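Side-chain contacts in hypothetical Membrane Spanning Protein (Bacillus cereus, PDB 2FB5), which acts as a diadenylate cyclase, condensing two ATP molecules into the second messenger cyclic di-AMP, and is required for efficient spore formation: residues A[12-17]-A[61-66]; A[93-98]-A[168-173]; A[172-175]-A[179-182]; A[86-91]-A[190-195]. All coordinates share one frame; numbering follows the deposited sequence.

Contact 1: A[12-17]-A[61-66]; sequences EELKIQ and AATYYI
Tyr64 meets Leu14 and Lys15, neighbours on the facing helix. CB of Leu14 comes up at the ring edge, near its plane, and stands 4.0 Å from CB of Tyr64. Lys15 runs alongside the tyrosine, the two side chains pointing the same way. CB of Lys15 is 3.7 Å from CE1 of Tyr64, and CD of Lys15 reaches to 3.6 Å from the phenol OH of Tyr64. Tyr64 has CG anti to the backbone N (chi1 167°), which carries the ring across to helix 12-17. The isobutyl end of Leu14 crosses Thr63 at about a right angle, with CD1 of Leu14 3.9 Å from CG2 of Thr63, while the hydroxyl of Thr63 bonds to Thr59 O in its own helix.

At the polar end, a bend in the Lys15 chain brings NZ 3.0 Å from OE2 of Glu12, a salt bridge on the syn side of the carboxylate. The same OE2 accepts from a water that also bonds Tyr64 OH, so the helices are joined through solvent. OE1 of Glu12 bonds the backbone N of Ala4, probably a tag residue, of the second subunit. Tyr64 rests its CD2 edge over the centre of the Tyr65 ring. With axes 8.8 Å apart and 161° between their directions, the segments form part of an antiparallel helical hairpin in the N-terminal region of CdaS.

Contact 2: A[93-98]-A[168-173]; sequences GALIVV and HRAAIG
Leu95, on strand 94-98, packs against Ala170 and Ala171 of helix 166-175, the helix of a beta-alpha-beta crossover that links strand 144-150 to strand 181-185 across one face of the sheet in the nucleotide-binding domain. The helix segment opens on His168 and Arg169, which belong to the RHR sequence motif, a family signature of diadenylate cyclases.

A single side chain carries the strand's half of the contact. CG of Leu95 is anti to the backbone N (chi1 -177°), and the chain leaves the sheet toward the helix. At the next bond CD2 continues the extended line while CD1 turns aside (chi2 63°), and the fork splits between two consecutive residues of the helix, so that each branch has a methyl group of its own to meet. Both partners are short, and the backbones come correspondingly close, with 7.3 Å between CA of Leu95 and CA of Ala171.

Neighbouring residues extend this apolar patch. Ile182 touches both Leu95 and Ala171, Ala137 touches Leu95 from strand 137-141, and Leu154 covers Ala170. The contact itself is entirely van der Waals and buried. The two branches of Leu95 sit at similar range from their partners: CD2 of Leu95 is 4.1 Å from CB of Ala170, and CD1 of Leu95 is 3.9 Å from CB of Ala171.

Contact 3: A[172-175]-A[179-182]; sequences IGLS and DALI
Where Ser175 meets Ile182 the flat group is a peptide unit, the one joining Leu174 to Ser175. CD1 of Ile182 lies over one of its faces, 3.6 Å from the backbone N of Ser175. The same methyl is 3.7 Å from CB of Ser175 and 3.9 Å from CB of Leu174, so it fits between two successive residues at the end of the helix. A chi2 of 96°, well off a staggered value, turns CD1 of Ile182 to this spot.

Leu174 and Ile182 cross at about a right angle, CD2 of Leu174 passing 4.0 Å from CG1 of Ile182 and reaching on to Ala180 CB. These contacts close the turn at which the crossover helix 166-175 gives way to strand 181-185, so Ala180 and Ile182 turn their side chains to the last turn of the helix.

The hydroxyl of Ser175 stands between its backbone N and carbonyl carbon (chi1 79°), a position from which OG donates to Ile172 O at 2.7 Å, tilted 25° from the carbonyl plane. The OG is also bonded by Gly198 N, which ties the helix end to the turn between the last two strands. Asp179 points the other way, and its two carboxylate oxygens bond the backbone N atoms of Asn101 and Glu102.

Contact 4: A[86-91]-A[190-195]; sequences HLSARK and GRTSFA
Ser88 faces Gly190 and Thr192 near the end of helix 77-90. Its CB comes first, 3.6 Å from CG2 of Thr192 and 3.3 Å from the carbonyl oxygen of Gly190. From there OG extends anti to the backbone N (chi1 177°) and donates to Gly190 O. The modelled separation of Ser88 OG and Gly190 O, 2.5 Å, is shorter than a usual O-H...O bond, so its exact length is doubtful. The hydroxyl approaches with a C=O...donor angle of 140°, tilted 23° from the carbonyl plane. CG2 of Thr192 flanks the hydroxyl as well, while Thr192 turns its own OG1 to Ile203 O on the neighbouring strand.

Gly190 has no side chain, and its backbone, at a positive phi, passes close to the helix end. There Lys91 closes the helix with a Schellman motif, its N bonded to Ser88 O at 2.9 Å, and CG of Lys91 lies 3.9 Å from Gly190 N.

Ser88 therefore contributes to both sides of the junction: its backbone carbonyl to the helix cap, and its hydroxyl, as donor, to a backbone carbonyl in the loop just before strand 192-196. This neutral bond joins residues about a hundred positions apart.

Overall arrangement
Contacts 2, 3 and 4 belong to the nucleotide-binding domain, and contact 1 to the N-terminal hairpin, about 20 to 23 Å from them, centre to centre. The hairpin nevertheless reaches the sheet: Ile66 CD1 packs 4.0 Å from Phe194 CD2 of the 190-195 segment. Contacts 2 and 3, centres 7 Å apart, use successive parts of helix 166-175 over adjacent strands, linked where Val98 N lies 2.8 Å from Leu181 O. Contact 4 continues this sheet through strand 192-196, whose Ala195 packs against the same helix. Contact 2 brings together two family signatures, His168 and Arg169 of the RHR motif and, touching Leu95, Ala137 of the DGA motif, consistent with a place close to the nucleotide site.

Contact 1: A[12-17]-A[61-66]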
loop_
_atom_site.group_PDB
_atom_site.type_symbol
_atom_site.label_atom_id
_atom_site.label_comp_id
_atom_site.label_asym_id
_atom_site.label_seq_id
_atom_site.Cartn_x
_atom_site.Cartn_y
_atom_site.Cartn_z
ATOM N N GLU A 12 3.421 -4.945 -10.578
ATOM C CA GLU A 12 2.511 -4.152 -11.400
ATOM C C GLU A 12 2.922 -4.168 -12.870
ATOM O O GLU A 12 2.065 -4.171 -13.747
ATOM C CB GLU A 12 2.405 -2.711 -10.878
ATOM C CG GLU A 12 1.535 -2.576 -9.653
ATOM C CD GLU A 12 0.060 -2.752 -9.976
ATOM O OE1 GLU A 12 -0.468 -2.007 -10.839
ATOM O OE2 GLU A 12 -0.561 -3.642 -9.372
ATOM N N GLU A 13 4.221 -4.215 -13.140
ATOM C CA GLU A 13 4.677 -4.286 -14.526
ATOM C C GLU A 13 4.408 -5.649 -15.173
ATOM O O GLU A 13 4.149 -5.720 -16.375
ATOM C CB GLU A 13 6.160 -3.931 -14.656
ATOM C CG GLU A 13 6.449 -2.438 -14.538
ATOM C CD GLU A 13 5.768 -1.571 -15.615
ATOM O OE1 GLU A 13 5.615 -2.037 -16.788
ATOM O OE2 GLU A 13 5.403 -0.410 -15.277
ATOM N N LEU A 14 4.484 -6.718 -14.380
ATOM C CA LEU A 14 4.124 -8.063 -14.850
ATOM C C LEU A 14 2.640 -8.157 -15.200
ATOM O O LEU A 14 2.267 -8.826 -16.185
ATOM C CB LEU A 14 4.482 -9.124 -13.806
ATOM C CG LEU A 14 5.989 -9.353 -13.620
ATOM C CD1 LEU A 14 6.243 -10.345 -12.488
ATOM C CD2 LEU A 14 6.633 -9.835 -14.913
ATOM N N LYS A 15 1.816 -7.495 -14.383
ATOM C CA LYS A 15 0.376 -7.375 -14.619
ATOM C C LYS A 15 0.102 -6.664 -15.942
ATOM O O LYS A 15 -0.725 -7.115 -16.736
ATOM C CB LYS A 15 -0.300 -6.644 -13.452
ATOM C CG LYS A 15 -1.835 -6.594 -13.532
ATOM C CD LYS A 15 -2.490 -6.486 -12.141
ATOM C CE LYS A 15 -2.438 -5.071 -11.592
ATOM N NZ LYS A 15 -3.042 -5.035 -10.244
ATOM N N ILE A 16 0.810 -5.557 -16.173
ATOM C CA ILE A 16 0.727 -4.816 -17.429
ATOM C C ILE A 16 1.096 -5.705 -18.617
ATOM O O ILE A 16 0.373 -5.743 -19.608
ATOM C CB ILE A 16 1.618 -3.549 -17.387
ATOM C CG1 ILE A 16 0.982 -2.474 -16.505
ATOM C CG2 ILE A 16 1.909 -3.010 -18.806
ATOM C CD1 ILE A 16 1.932 -1.279 -16.196
ATOM N N GLN A 17 2.213 -6.416 -18.519
ATOM C CA GLN A 17 2.617 -7.364 -19.570
ATOM C C GLN A 17 1.579 -8.447 -19.835
ATOM O O GLN A 17 1.354 -8.825 -20.982
ATOM C CB GLN A 17 3.934 -8.026 -19.208
ATOM C CG GLN A 17 5.140 -7.106 -19.304
ATOM C CD GLN A 17 6.352 -7.759 -18.671
ATOM O OE1 GLN A 17 6.786 -8.827 -19.103
ATOM N NE2 GLN A 17 6.870 -7.154 -17.610
ATOM N N ALA A 61 0.887 -14.554 -16.748
ATOM C CA ALA A 61 -0.010 -14.552 -15.590
ATOM C C ALA A 61 0.581 -15.333 -14.414
ATOM O O ALA A 61 0.485 -14.898 -13.262
ATOM C CB ALA A 61 -1.374 -15.111 -15.961
ATOM N N ALA A 62 1.168 -16.494 -14.707
ATOM C CA ALA A 62 1.793 -17.315 -13.669
ATOM C C ALA A 62 2.960 -16.572 -13.018
ATOM O O ALA A 62 3.072 -16.551 -11.796
ATOM C CB ALA A 62 2.258 -18.657 -14.247
ATOM N N THR A 63 3.814 -15.959 -13.832
ATOM C CA THR A 63 4.915 -15.138 -13.330
ATOM C C THR A 63 4.384 -13.995 -12.460
ATOM O O THR A 63 4.943 -13.705 -11.392
ATOM C CB THR A 63 5.758 -14.576 -14.501
ATOM O OG1 THR A 63 6.145 -15.658 -15.353
ATOM C CG2 THR A 63 7.033 -13.890 -13.996
ATOM N N TYR A 64 3.301 -13.357 -12.908
ATOM C CA TYR A 64 2.685 -12.288 -12.129
ATOM C C TYR A 64 2.228 -12.783 -10.755
ATOM O O TYR A 64 2.550 -12.172 -9.734
ATOM C CB TYR A 64 1.496 -11.625 -12.866
ATOM C CG TYR A 64 0.687 -10.760 -11.923
ATOM C CD1 TYR A 64 1.193 -9.549 -11.458
ATOM C CD2 TYR A 64 -0.553 -11.180 -11.453
ATOM C CE1 TYR A 64 0.475 -8.769 -10.568
ATOM C CE2 TYR A 64 -1.279 -10.405 -10.557
ATOM C CZ TYR A 64 -0.750 -9.201 -10.125
ATOM O OH TYR A 64 -1.454 -8.434 -9.243
ATOM N N TYR A 65 1.457 -13.866 -10.721
ATOM C CA TYR A 65 0.956 -14.345 -9.432
ATOM C C TYR A 65 2.044 -14.847 -8.477
ATOM O O TYR A 65 1.960 -14.597 -7.274
ATOM C CB TYR A 65 -0.164 -15.363 -9.599
ATOM C CG TYR A 65 -1.440 -14.701 -10.076
ATOM C CD1 TYR A 65 -2.151 -13.834 -9.237
ATOM C CD2 TYR A 65 -1.914 -14.905 -11.370
ATOM C CE1 TYR A 65 -3.307 -13.210 -9.665
ATOM C CE2 TYR A 65 -3.087 -14.265 -11.818
ATOM C CZ TYR A 65 -3.776 -13.434 -10.953
ATOM O OH TYR A 65 -4.936 -12.806 -11.359
ATOM N N ILE A 66 3.057 -15.530 -8.998
ATOM C CA ILE A 66 4.167 -15.996 -8.155
ATOM C C ILE A 66 4.810 -14.764 -7.512
ATOM O O ILE A 66 5.020 -14.732 -6.303
ATOM C CB ILE A 66 5.189 -16.875 -8.938
ATOM C CG1 ILE A 66 4.606 -18.256 -9.303
ATOM C CG2 ILE A 66 6.541 -17.020 -8.188
ATOM C CD1 ILE A 66 3.911 -19.020 -8.158
HETATM O O HOH W 1 0.218 -6.138 -8.192
#

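Contact 2: A[93-98]-A[168-173]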
loop_
_atom_site.group_PDB
_atom_site.type_symbol
_atom_site.label_atom_id
_atom_site.label_comp_id
_atom_site.label_asym_id
_atom_site.label_seq_id
_atom_site.Cartn_x
_atom_site.Cartn_y
_atom_site.Cartn_z
ATOM N N GLY A 93 7.890 -35.710 -9.107
ATOM C CA GLY A 93 6.919 -35.205 -8.143
ATOM C C GLY A 93 7.582 -34.304 -7.121
ATOM O O GLY A 93 8.686 -34.591 -6.658
ATOM N N ALA A 94 6.924 -33.192 -6.801
ATOM C CA ALA A 94 7.471 -32.231 -5.859
ATOM C C ALA A 94 6.340 -31.548 -5.135
ATOM O O ALA A 94 5.264 -31.383 -5.696
ATOM C CB ALA A 94 8.337 -31.189 -6.579
ATOM N N LEU A 95 6.608 -31.130 -3.899
ATOM C CA LEU A 95 5.621 -30.483 -3.052
ATOM C C LEU A 95 6.366 -29.464 -2.194
ATOM O O LEU A 95 7.074 -29.848 -1.261
ATOM C CB LEU A 95 4.923 -31.535 -2.173
ATOM C CG LEU A 95 3.797 -31.118 -1.234
ATOM C CD1 LEU A 95 2.613 -30.561 -2.000
ATOM C CD2 LEU A 95 3.341 -32.328 -0.390
ATOM N N ILE A 96 6.236 -28.181 -2.535
ATOM C CA ILE A 96 7.006 -27.120 -1.882
ATOM C C ILE A 96 6.109 -26.080 -1.226
ATOM O O ILE A 96 5.418 -25.319 -1.911
ATOM C CB ILE A 96 7.965 -26.392 -2.872
ATOM C CG1 ILE A 96 8.926 -27.402 -3.529
ATOM C CG2 ILE A 96 8.717 -25.283 -2.132
ATOM C CD1 ILE A 96 9.914 -26.802 -4.574
ATOM N N VAL A 97 6.128 -26.059 0.103
ATOM C CA VAL A 97 5.353 -25.104 0.902
ATOM C C VAL A 97 6.158 -23.811 1.057
ATOM O O VAL A 97 7.299 -23.844 1.526
ATOM C CB VAL A 97 5.084 -25.665 2.316
ATOM C CG1 VAL A 97 4.386 -24.623 3.200
ATOM C CG2 VAL A 97 4.235 -26.942 2.243
ATOM N N VAL A 98 5.583 -22.676 0.666
ATOM C CA VAL A 98 6.213 -21.409 0.990
ATOM C C VAL A 98 5.421 -20.731 2.097
ATOM O O VAL A 98 4.272 -20.343 1.890
ATOM C CB VAL A 98 6.343 -20.481 -0.231
ATOM C CG1 VAL A 98 7.118 -19.231 0.154
ATOM C CG2 VAL A 98 7.016 -21.230 -1.379
ATOM N N HIS A 168 -1.253 -33.434 -4.346
ATOM C CA HIS A 168 -2.163 -32.338 -4.627
ATOM C C HIS A 168 -3.133 -32.126 -3.472
ATOM O O HIS A 168 -3.427 -30.992 -3.105
ATOM C CB HIS A 168 -2.908 -32.584 -5.937
ATOM C CG HIS A 168 -2.009 -32.609 -7.132
ATOM N ND1 HIS A 168 -1.782 -31.497 -7.916
ATOM C CD2 HIS A 168 -1.258 -33.603 -7.661
ATOM C CE1 HIS A 168 -0.942 -31.809 -8.887
ATOM N NE2 HIS A 168 -0.606 -33.082 -8.753
ATOM N N ARG A 169 -3.622 -33.217 -2.895
ATOM C CA ARG A 169 -4.530 -33.115 -1.750
ATOM C C ARG A 169 -3.866 -32.521 -0.506
ATOM O O ARG A 169 -4.536 -31.886 0.302
ATOM C CB ARG A 169 -5.124 -34.482 -1.411
ATOM C CG ARG A 169 -6.036 -35.057 -2.481
ATOM C CD ARG A 169 -6.509 -36.458 -2.060
ATOM N NE ARG A 169 -7.272 -36.405 -0.804
ATOM C CZ ARG A 169 -7.365 -37.402 0.080
ATOM N NH1 ARG A 169 -6.742 -38.561 -0.134
ATOM N NH2 ARG A 169 -8.078 -37.237 1.189
ATOM N N ALA A 170 -2.560 -32.743 -0.347
ATOM C CA ALA A 170 -1.807 -32.193 0.790
ATOM C C ALA A 170 -1.604 -30.688 0.626
ATOM O O ALA A 170 -1.679 -29.928 1.597
ATOM C CB ALA A 170 -0.461 -32.897 0.928
ATOM N N ALA A 171 -1.332 -30.274 -0.610
ATOM C CA ALA A 171 -1.204 -28.874 -0.949
ATOM C C ALA A 171 -2.512 -28.141 -0.667
ATOM O O ALA A 171 -2.528 -27.116 0.016
ATOM C CB ALA A 171 -0.814 -28.722 -2.411
ATOM N N ILE A 172 -3.605 -28.676 -1.205
ATOM C CA ILE A 172 -4.916 -28.083 -0.995
ATOM C C ILE A 172 -5.205 -28.064 0.496
ATOM O O ILE A 172 -5.638 -27.041 1.029
ATOM C CB ILE A 172 -6.030 -28.827 -1.783
ATOM C CG1 ILE A 172 -5.761 -28.708 -3.289
ATOM C CG2 ILE A 172 -7.402 -28.248 -1.458
ATOM C CD1 ILE A 172 -6.645 -29.612 -4.148
ATOM N N GLY A 173 -4.913 -29.178 1.162
ATOM C CA GLY A 173 -5.217 -29.351 2.587
ATOM C C GLY A 173 -4.523 -28.333 3.474
ATOM O O GLY A 173 -5.140 -27.763 4.371
#

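Contact 3: A[172-175]-A[179-182]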
loop_
_atom_site.group_PDB
_atom_site.type_symbol
_atom_site.label_atom_id
_atom_site.label_comp_id
_atom_site.label_asym_id
_atom_site.label_seq_id
_atom_site.Cartn_x
_atom_site.Cartn_y
_atom_site.Cartn_z
ATOM N N ILE A 172 -3.605 -28.676 -1.205
ATOM C CA ILE A 172 -4.916 -28.083 -0.995
ATOM C C ILE A 172 -5.205 -28.064 0.496
ATOM O O ILE A 172 -5.638 -27.041 1.029
ATOM C CB ILE A 172 -6.030 -28.827 -1.783
ATOM C CG1 ILE A 172 -5.761 -28.708 -3.289
ATOM C CG2 ILE A 172 -7.402 -28.248 -1.458
ATOM C CD1 ILE A 172 -6.645 -29.612 -4.148
ATOM N N GLY A 173 -4.913 -29.178 1.162
ATOM C CA GLY A 173 -5.217 -29.351 2.587
ATOM C C GLY A 173 -4.523 -28.333 3.474
ATOM O O GLY A 173 -5.140 -27.763 4.371
ATOM N N LEU A 174 -3.234 -28.086 3.218
ATOM C CA LEU A 174 -2.510 -27.084 3.988
ATOM C C LEU A 174 -3.012 -25.671 3.666
ATOM O O LEU A 174 -3.117 -24.813 4.562
ATOM C CB LEU A 174 -0.980 -27.177 3.761
ATOM C CG LEU A 174 -0.200 -26.218 4.670
ATOM C CD1 LEU A 174 -0.424 -26.532 6.172
ATOM C CD2 LEU A 174 1.304 -26.149 4.322
ATOM N N SER A 175 -3.340 -25.434 2.399
ATOM C CA SER A 175 -3.801 -24.116 1.971
ATOM C C SER A 175 -5.161 -23.716 2.564
ATOM O O SER A 175 -5.500 -22.521 2.569
ATOM C CB SER A 175 -3.835 -24.018 0.442
ATOM O OG SER A 175 -4.983 -24.655 -0.092
ATOM N N ASP A 179 -2.406 -19.400 5.235
ATOM C CA ASP A 179 -2.203 -18.575 4.059
ATOM C C ASP A 179 -0.949 -19.014 3.284
ATOM O O ASP A 179 -0.477 -18.304 2.400
ATOM C CB ASP A 179 -2.123 -17.084 4.452
ATOM C CG ASP A 179 -0.774 -16.702 5.046
ATOM O OD1 ASP A 179 -0.176 -17.530 5.768
ATOM O OD2 ASP A 179 -0.307 -15.564 4.802
ATOM N N ALA A 180 -0.405 -20.188 3.602
ATOM C CA ALA A 180 0.760 -20.687 2.840
ATOM C C ALA A 180 0.426 -20.892 1.362
ATOM O O ALA A 180 -0.707 -21.207 1.016
ATOM C CB ALA A 180 1.290 -21.989 3.440
ATOM N N LEU A 181 1.416 -20.695 0.487
ATOM C CA LEU A 181 1.250 -21.050 -0.910
ATOM C C LEU A 181 2.010 -22.354 -1.130
ATOM O O LEU A 181 3.169 -22.454 -0.747
ATOM C CB LEU A 181 1.794 -19.936 -1.822
ATOM C CG LEU A 181 1.582 -20.149 -3.322
ATOM C CD1 LEU A 181 1.356 -18.816 -3.997
ATOM C CD2 LEU A 181 2.774 -20.899 -3.977
ATOM N N ILE A 182 1.377 -23.351 -1.732
ATOM C CA ILE A 182 2.033 -24.664 -1.888
ATOM C C ILE A 182 2.145 -25.066 -3.360
ATOM O O ILE A 182 1.142 -25.300 -4.022
ATOM C CB ILE A 182 1.347 -25.797 -1.049
ATOM C CG1 ILE A 182 1.194 -25.381 0.422
ATOM C CG2 ILE A 182 2.160 -27.099 -1.096
ATOM C CD1 ILE A 182 -0.187 -24.779 0.767
#

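Contact 4: A[86-91]-A[190-195]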
loop_
_atom_site.group_PDB
_atom_site.type_symbol
_atom_site.label_atom_id
_atom_site.label_comp_id
_atom_site.label_asym_id
_atom_site.label_seq_id
_atom_site.Cartn_x
_atom_site.Cartn_y
_atom_site.Cartn_z
ATOM N N HIS A 86 12.667 -27.470 -13.820
ATOM C CA HIS A 86 13.511 -28.644 -14.007
ATOM C C HIS A 86 12.832 -29.928 -13.575
ATOM O O HIS A 86 12.899 -30.942 -14.276
ATOM C CB HIS A 86 14.827 -28.464 -13.255
ATOM C CG HIS A 86 15.750 -27.475 -13.892
ATOM N ND1 HIS A 86 16.870 -26.985 -13.258
ATOM C CD2 HIS A 86 15.716 -26.878 -15.107
ATOM C CE1 HIS A 86 17.496 -26.140 -14.059
ATOM N NE2 HIS A 86 16.812 -26.054 -15.186
ATOM N N LEU A 87 12.167 -29.875 -12.420
ATOM C CA LEU A 87 11.402 -31.006 -11.918
ATOM C C LEU A 87 10.241 -31.355 -12.847
ATOM O O LEU A 87 9.979 -32.532 -13.104
ATOM C CB LEU A 87 10.892 -30.723 -10.496
ATOM C CG LEU A 87 12.013 -30.591 -9.446
ATOM C CD1 LEU A 87 11.553 -29.805 -8.215
ATOM C CD2 LEU A 87 12.539 -31.957 -9.052
ATOM N N SER A 88 9.544 -30.331 -13.335
ATOM C CA SER A 88 8.444 -30.526 -14.283
ATOM C C SER A 88 8.914 -31.262 -15.542
ATOM O O SER A 88 8.315 -32.255 -15.951
ATOM C CB SER A 88 7.820 -29.183 -14.663
ATOM O OG SER A 88 6.811 -29.376 -15.640
ATOM N N ALA A 89 10.001 -30.778 -16.137
ATOM C CA ALA A 89 10.566 -31.382 -17.342
ATOM C C ALA A 89 10.891 -32.870 -17.156
ATOM O O ALA A 89 10.649 -33.688 -18.058
ATOM C CB ALA A 89 11.792 -30.612 -17.770
ATOM N N ARG A 90 11.418 -33.214 -15.983
ATOM C CA ARG A 90 11.826 -34.575 -15.663
ATOM C C ARG A 90 10.648 -35.395 -15.120
ATOM O O ARG A 90 10.785 -36.591 -14.872
ATOM C CB ARG A 90 12.973 -34.553 -14.631
ATOM C CG ARG A 90 14.293 -33.924 -15.125
ATOM C CD ARG A 90 15.207 -33.539 -13.940
ATOM N NE ARG A 90 16.201 -32.509 -14.278
ATOM C CZ ARG A 90 16.772 -31.674 -13.401
ATOM N NH1 ARG A 90 16.464 -31.725 -12.104
ATOM N NH2 ARG A 90 17.658 -30.775 -13.819
ATOM N N LYS A 91 9.495 -34.748 -14.944
ATOM C CA LYS A 91 8.336 -35.370 -14.302
ATOM C C LYS A 91 8.657 -35.959 -12.930
ATOM O O LYS A 91 8.239 -37.076 -12.611
ATOM C CB LYS A 91 7.688 -36.429 -15.214
ATOM C CG LYS A 91 7.068 -35.858 -16.493
ATOM C CD LYS A 91 6.234 -36.925 -17.225
ATOM C CE LYS A 91 5.656 -36.375 -18.522
ATOM N NZ LYS A 91 6.731 -35.870 -19.442
ATOM N N GLY A 190 4.009 -34.060 -14.971
ATOM C CA GLY A 190 4.875 -32.876 -14.887
ATOM C C GLY A 190 4.125 -31.552 -14.791
ATOM O O GLY A 190 4.745 -30.487 -14.717
ATOM N N ARG A 191 2.795 -31.604 -14.788
ATOM C CA ARG A 191 1.991 -30.396 -14.604
ATOM C C ARG A 191 2.354 -29.728 -13.279
ATOM O O ARG A 191 2.456 -30.393 -12.247
ATOM C CB ARG A 191 0.492 -30.710 -14.616
ATOM C CG ARG A 191 -0.382 -29.547 -14.124
ATOM C CD ARG A 191 -1.868 -29.836 -14.276
ATOM N NE ARG A 191 -2.278 -29.707 -15.674
ATOM C CZ ARG A 191 -3.488 -30.000 -16.148
ATOM N NH1 ARG A 191 -4.445 -30.465 -15.346
ATOM N NH2 ARG A 191 -3.739 -29.835 -17.441
ATOM N N THR A 192 2.523 -28.413 -13.319
ATOM C CA THR A 192 2.839 -27.650 -12.122
ATOM C C THR A 192 1.646 -26.803 -11.708
ATOM O O THR A 192 1.003 -26.177 -12.556
ATOM C CB THR A 192 4.065 -26.767 -12.339
ATOM O OG1 THR A 192 3.785 -25.830 -13.380
ATOM C CG2 THR A 192 5.229 -27.613 -12.753
ATOM N N SER A 193 1.357 -26.823 -10.405
ATOM C CA SER A 193 0.238 -26.119 -9.784
ATOM C C SER A 193 0.704 -25.383 -8.524
ATOM O O SER A 193 1.792 -25.657 -8.009
ATOM C CB SER A 193 -0.817 -27.137 -9.341
ATOM O OG SER A 193 -1.303 -27.893 -10.427
ATOM N N PHE A 194 -0.109 -24.455 -8.028
ATOM C CA PHE A 194 -0.012 -24.085 -6.611
ATOM C C PHE A 194 -1.378 -24.062 -5.968
ATOM O O PHE A 194 -2.376 -23.788 -6.643
ATOM C CB PHE A 194 0.743 -22.770 -6.364
ATOM C CG PHE A 194 0.035 -21.536 -6.869
ATOM C CD1 PHE A 194 -0.972 -20.938 -6.127
ATOM C CD2 PHE A 194 0.420 -20.948 -8.069
ATOM C CE1 PHE A 194 -1.615 -19.790 -6.578
ATOM C CE2 PHE A 194 -0.214 -19.789 -8.525
ATOM C CZ PHE A 194 -1.238 -19.218 -7.778
ATOM N N ALA A 195 -1.418 -24.369 -4.678
ATOM C CA ALA A 195 -2.630 -24.222 -3.891
ATOM C C ALA A 195 -2.537 -22.972 -3.036
ATOM O O ALA A 195 -1.491 -22.683 -2.432
ATOM C CB ALA A 195 -2.857 -25.441 -2.999
#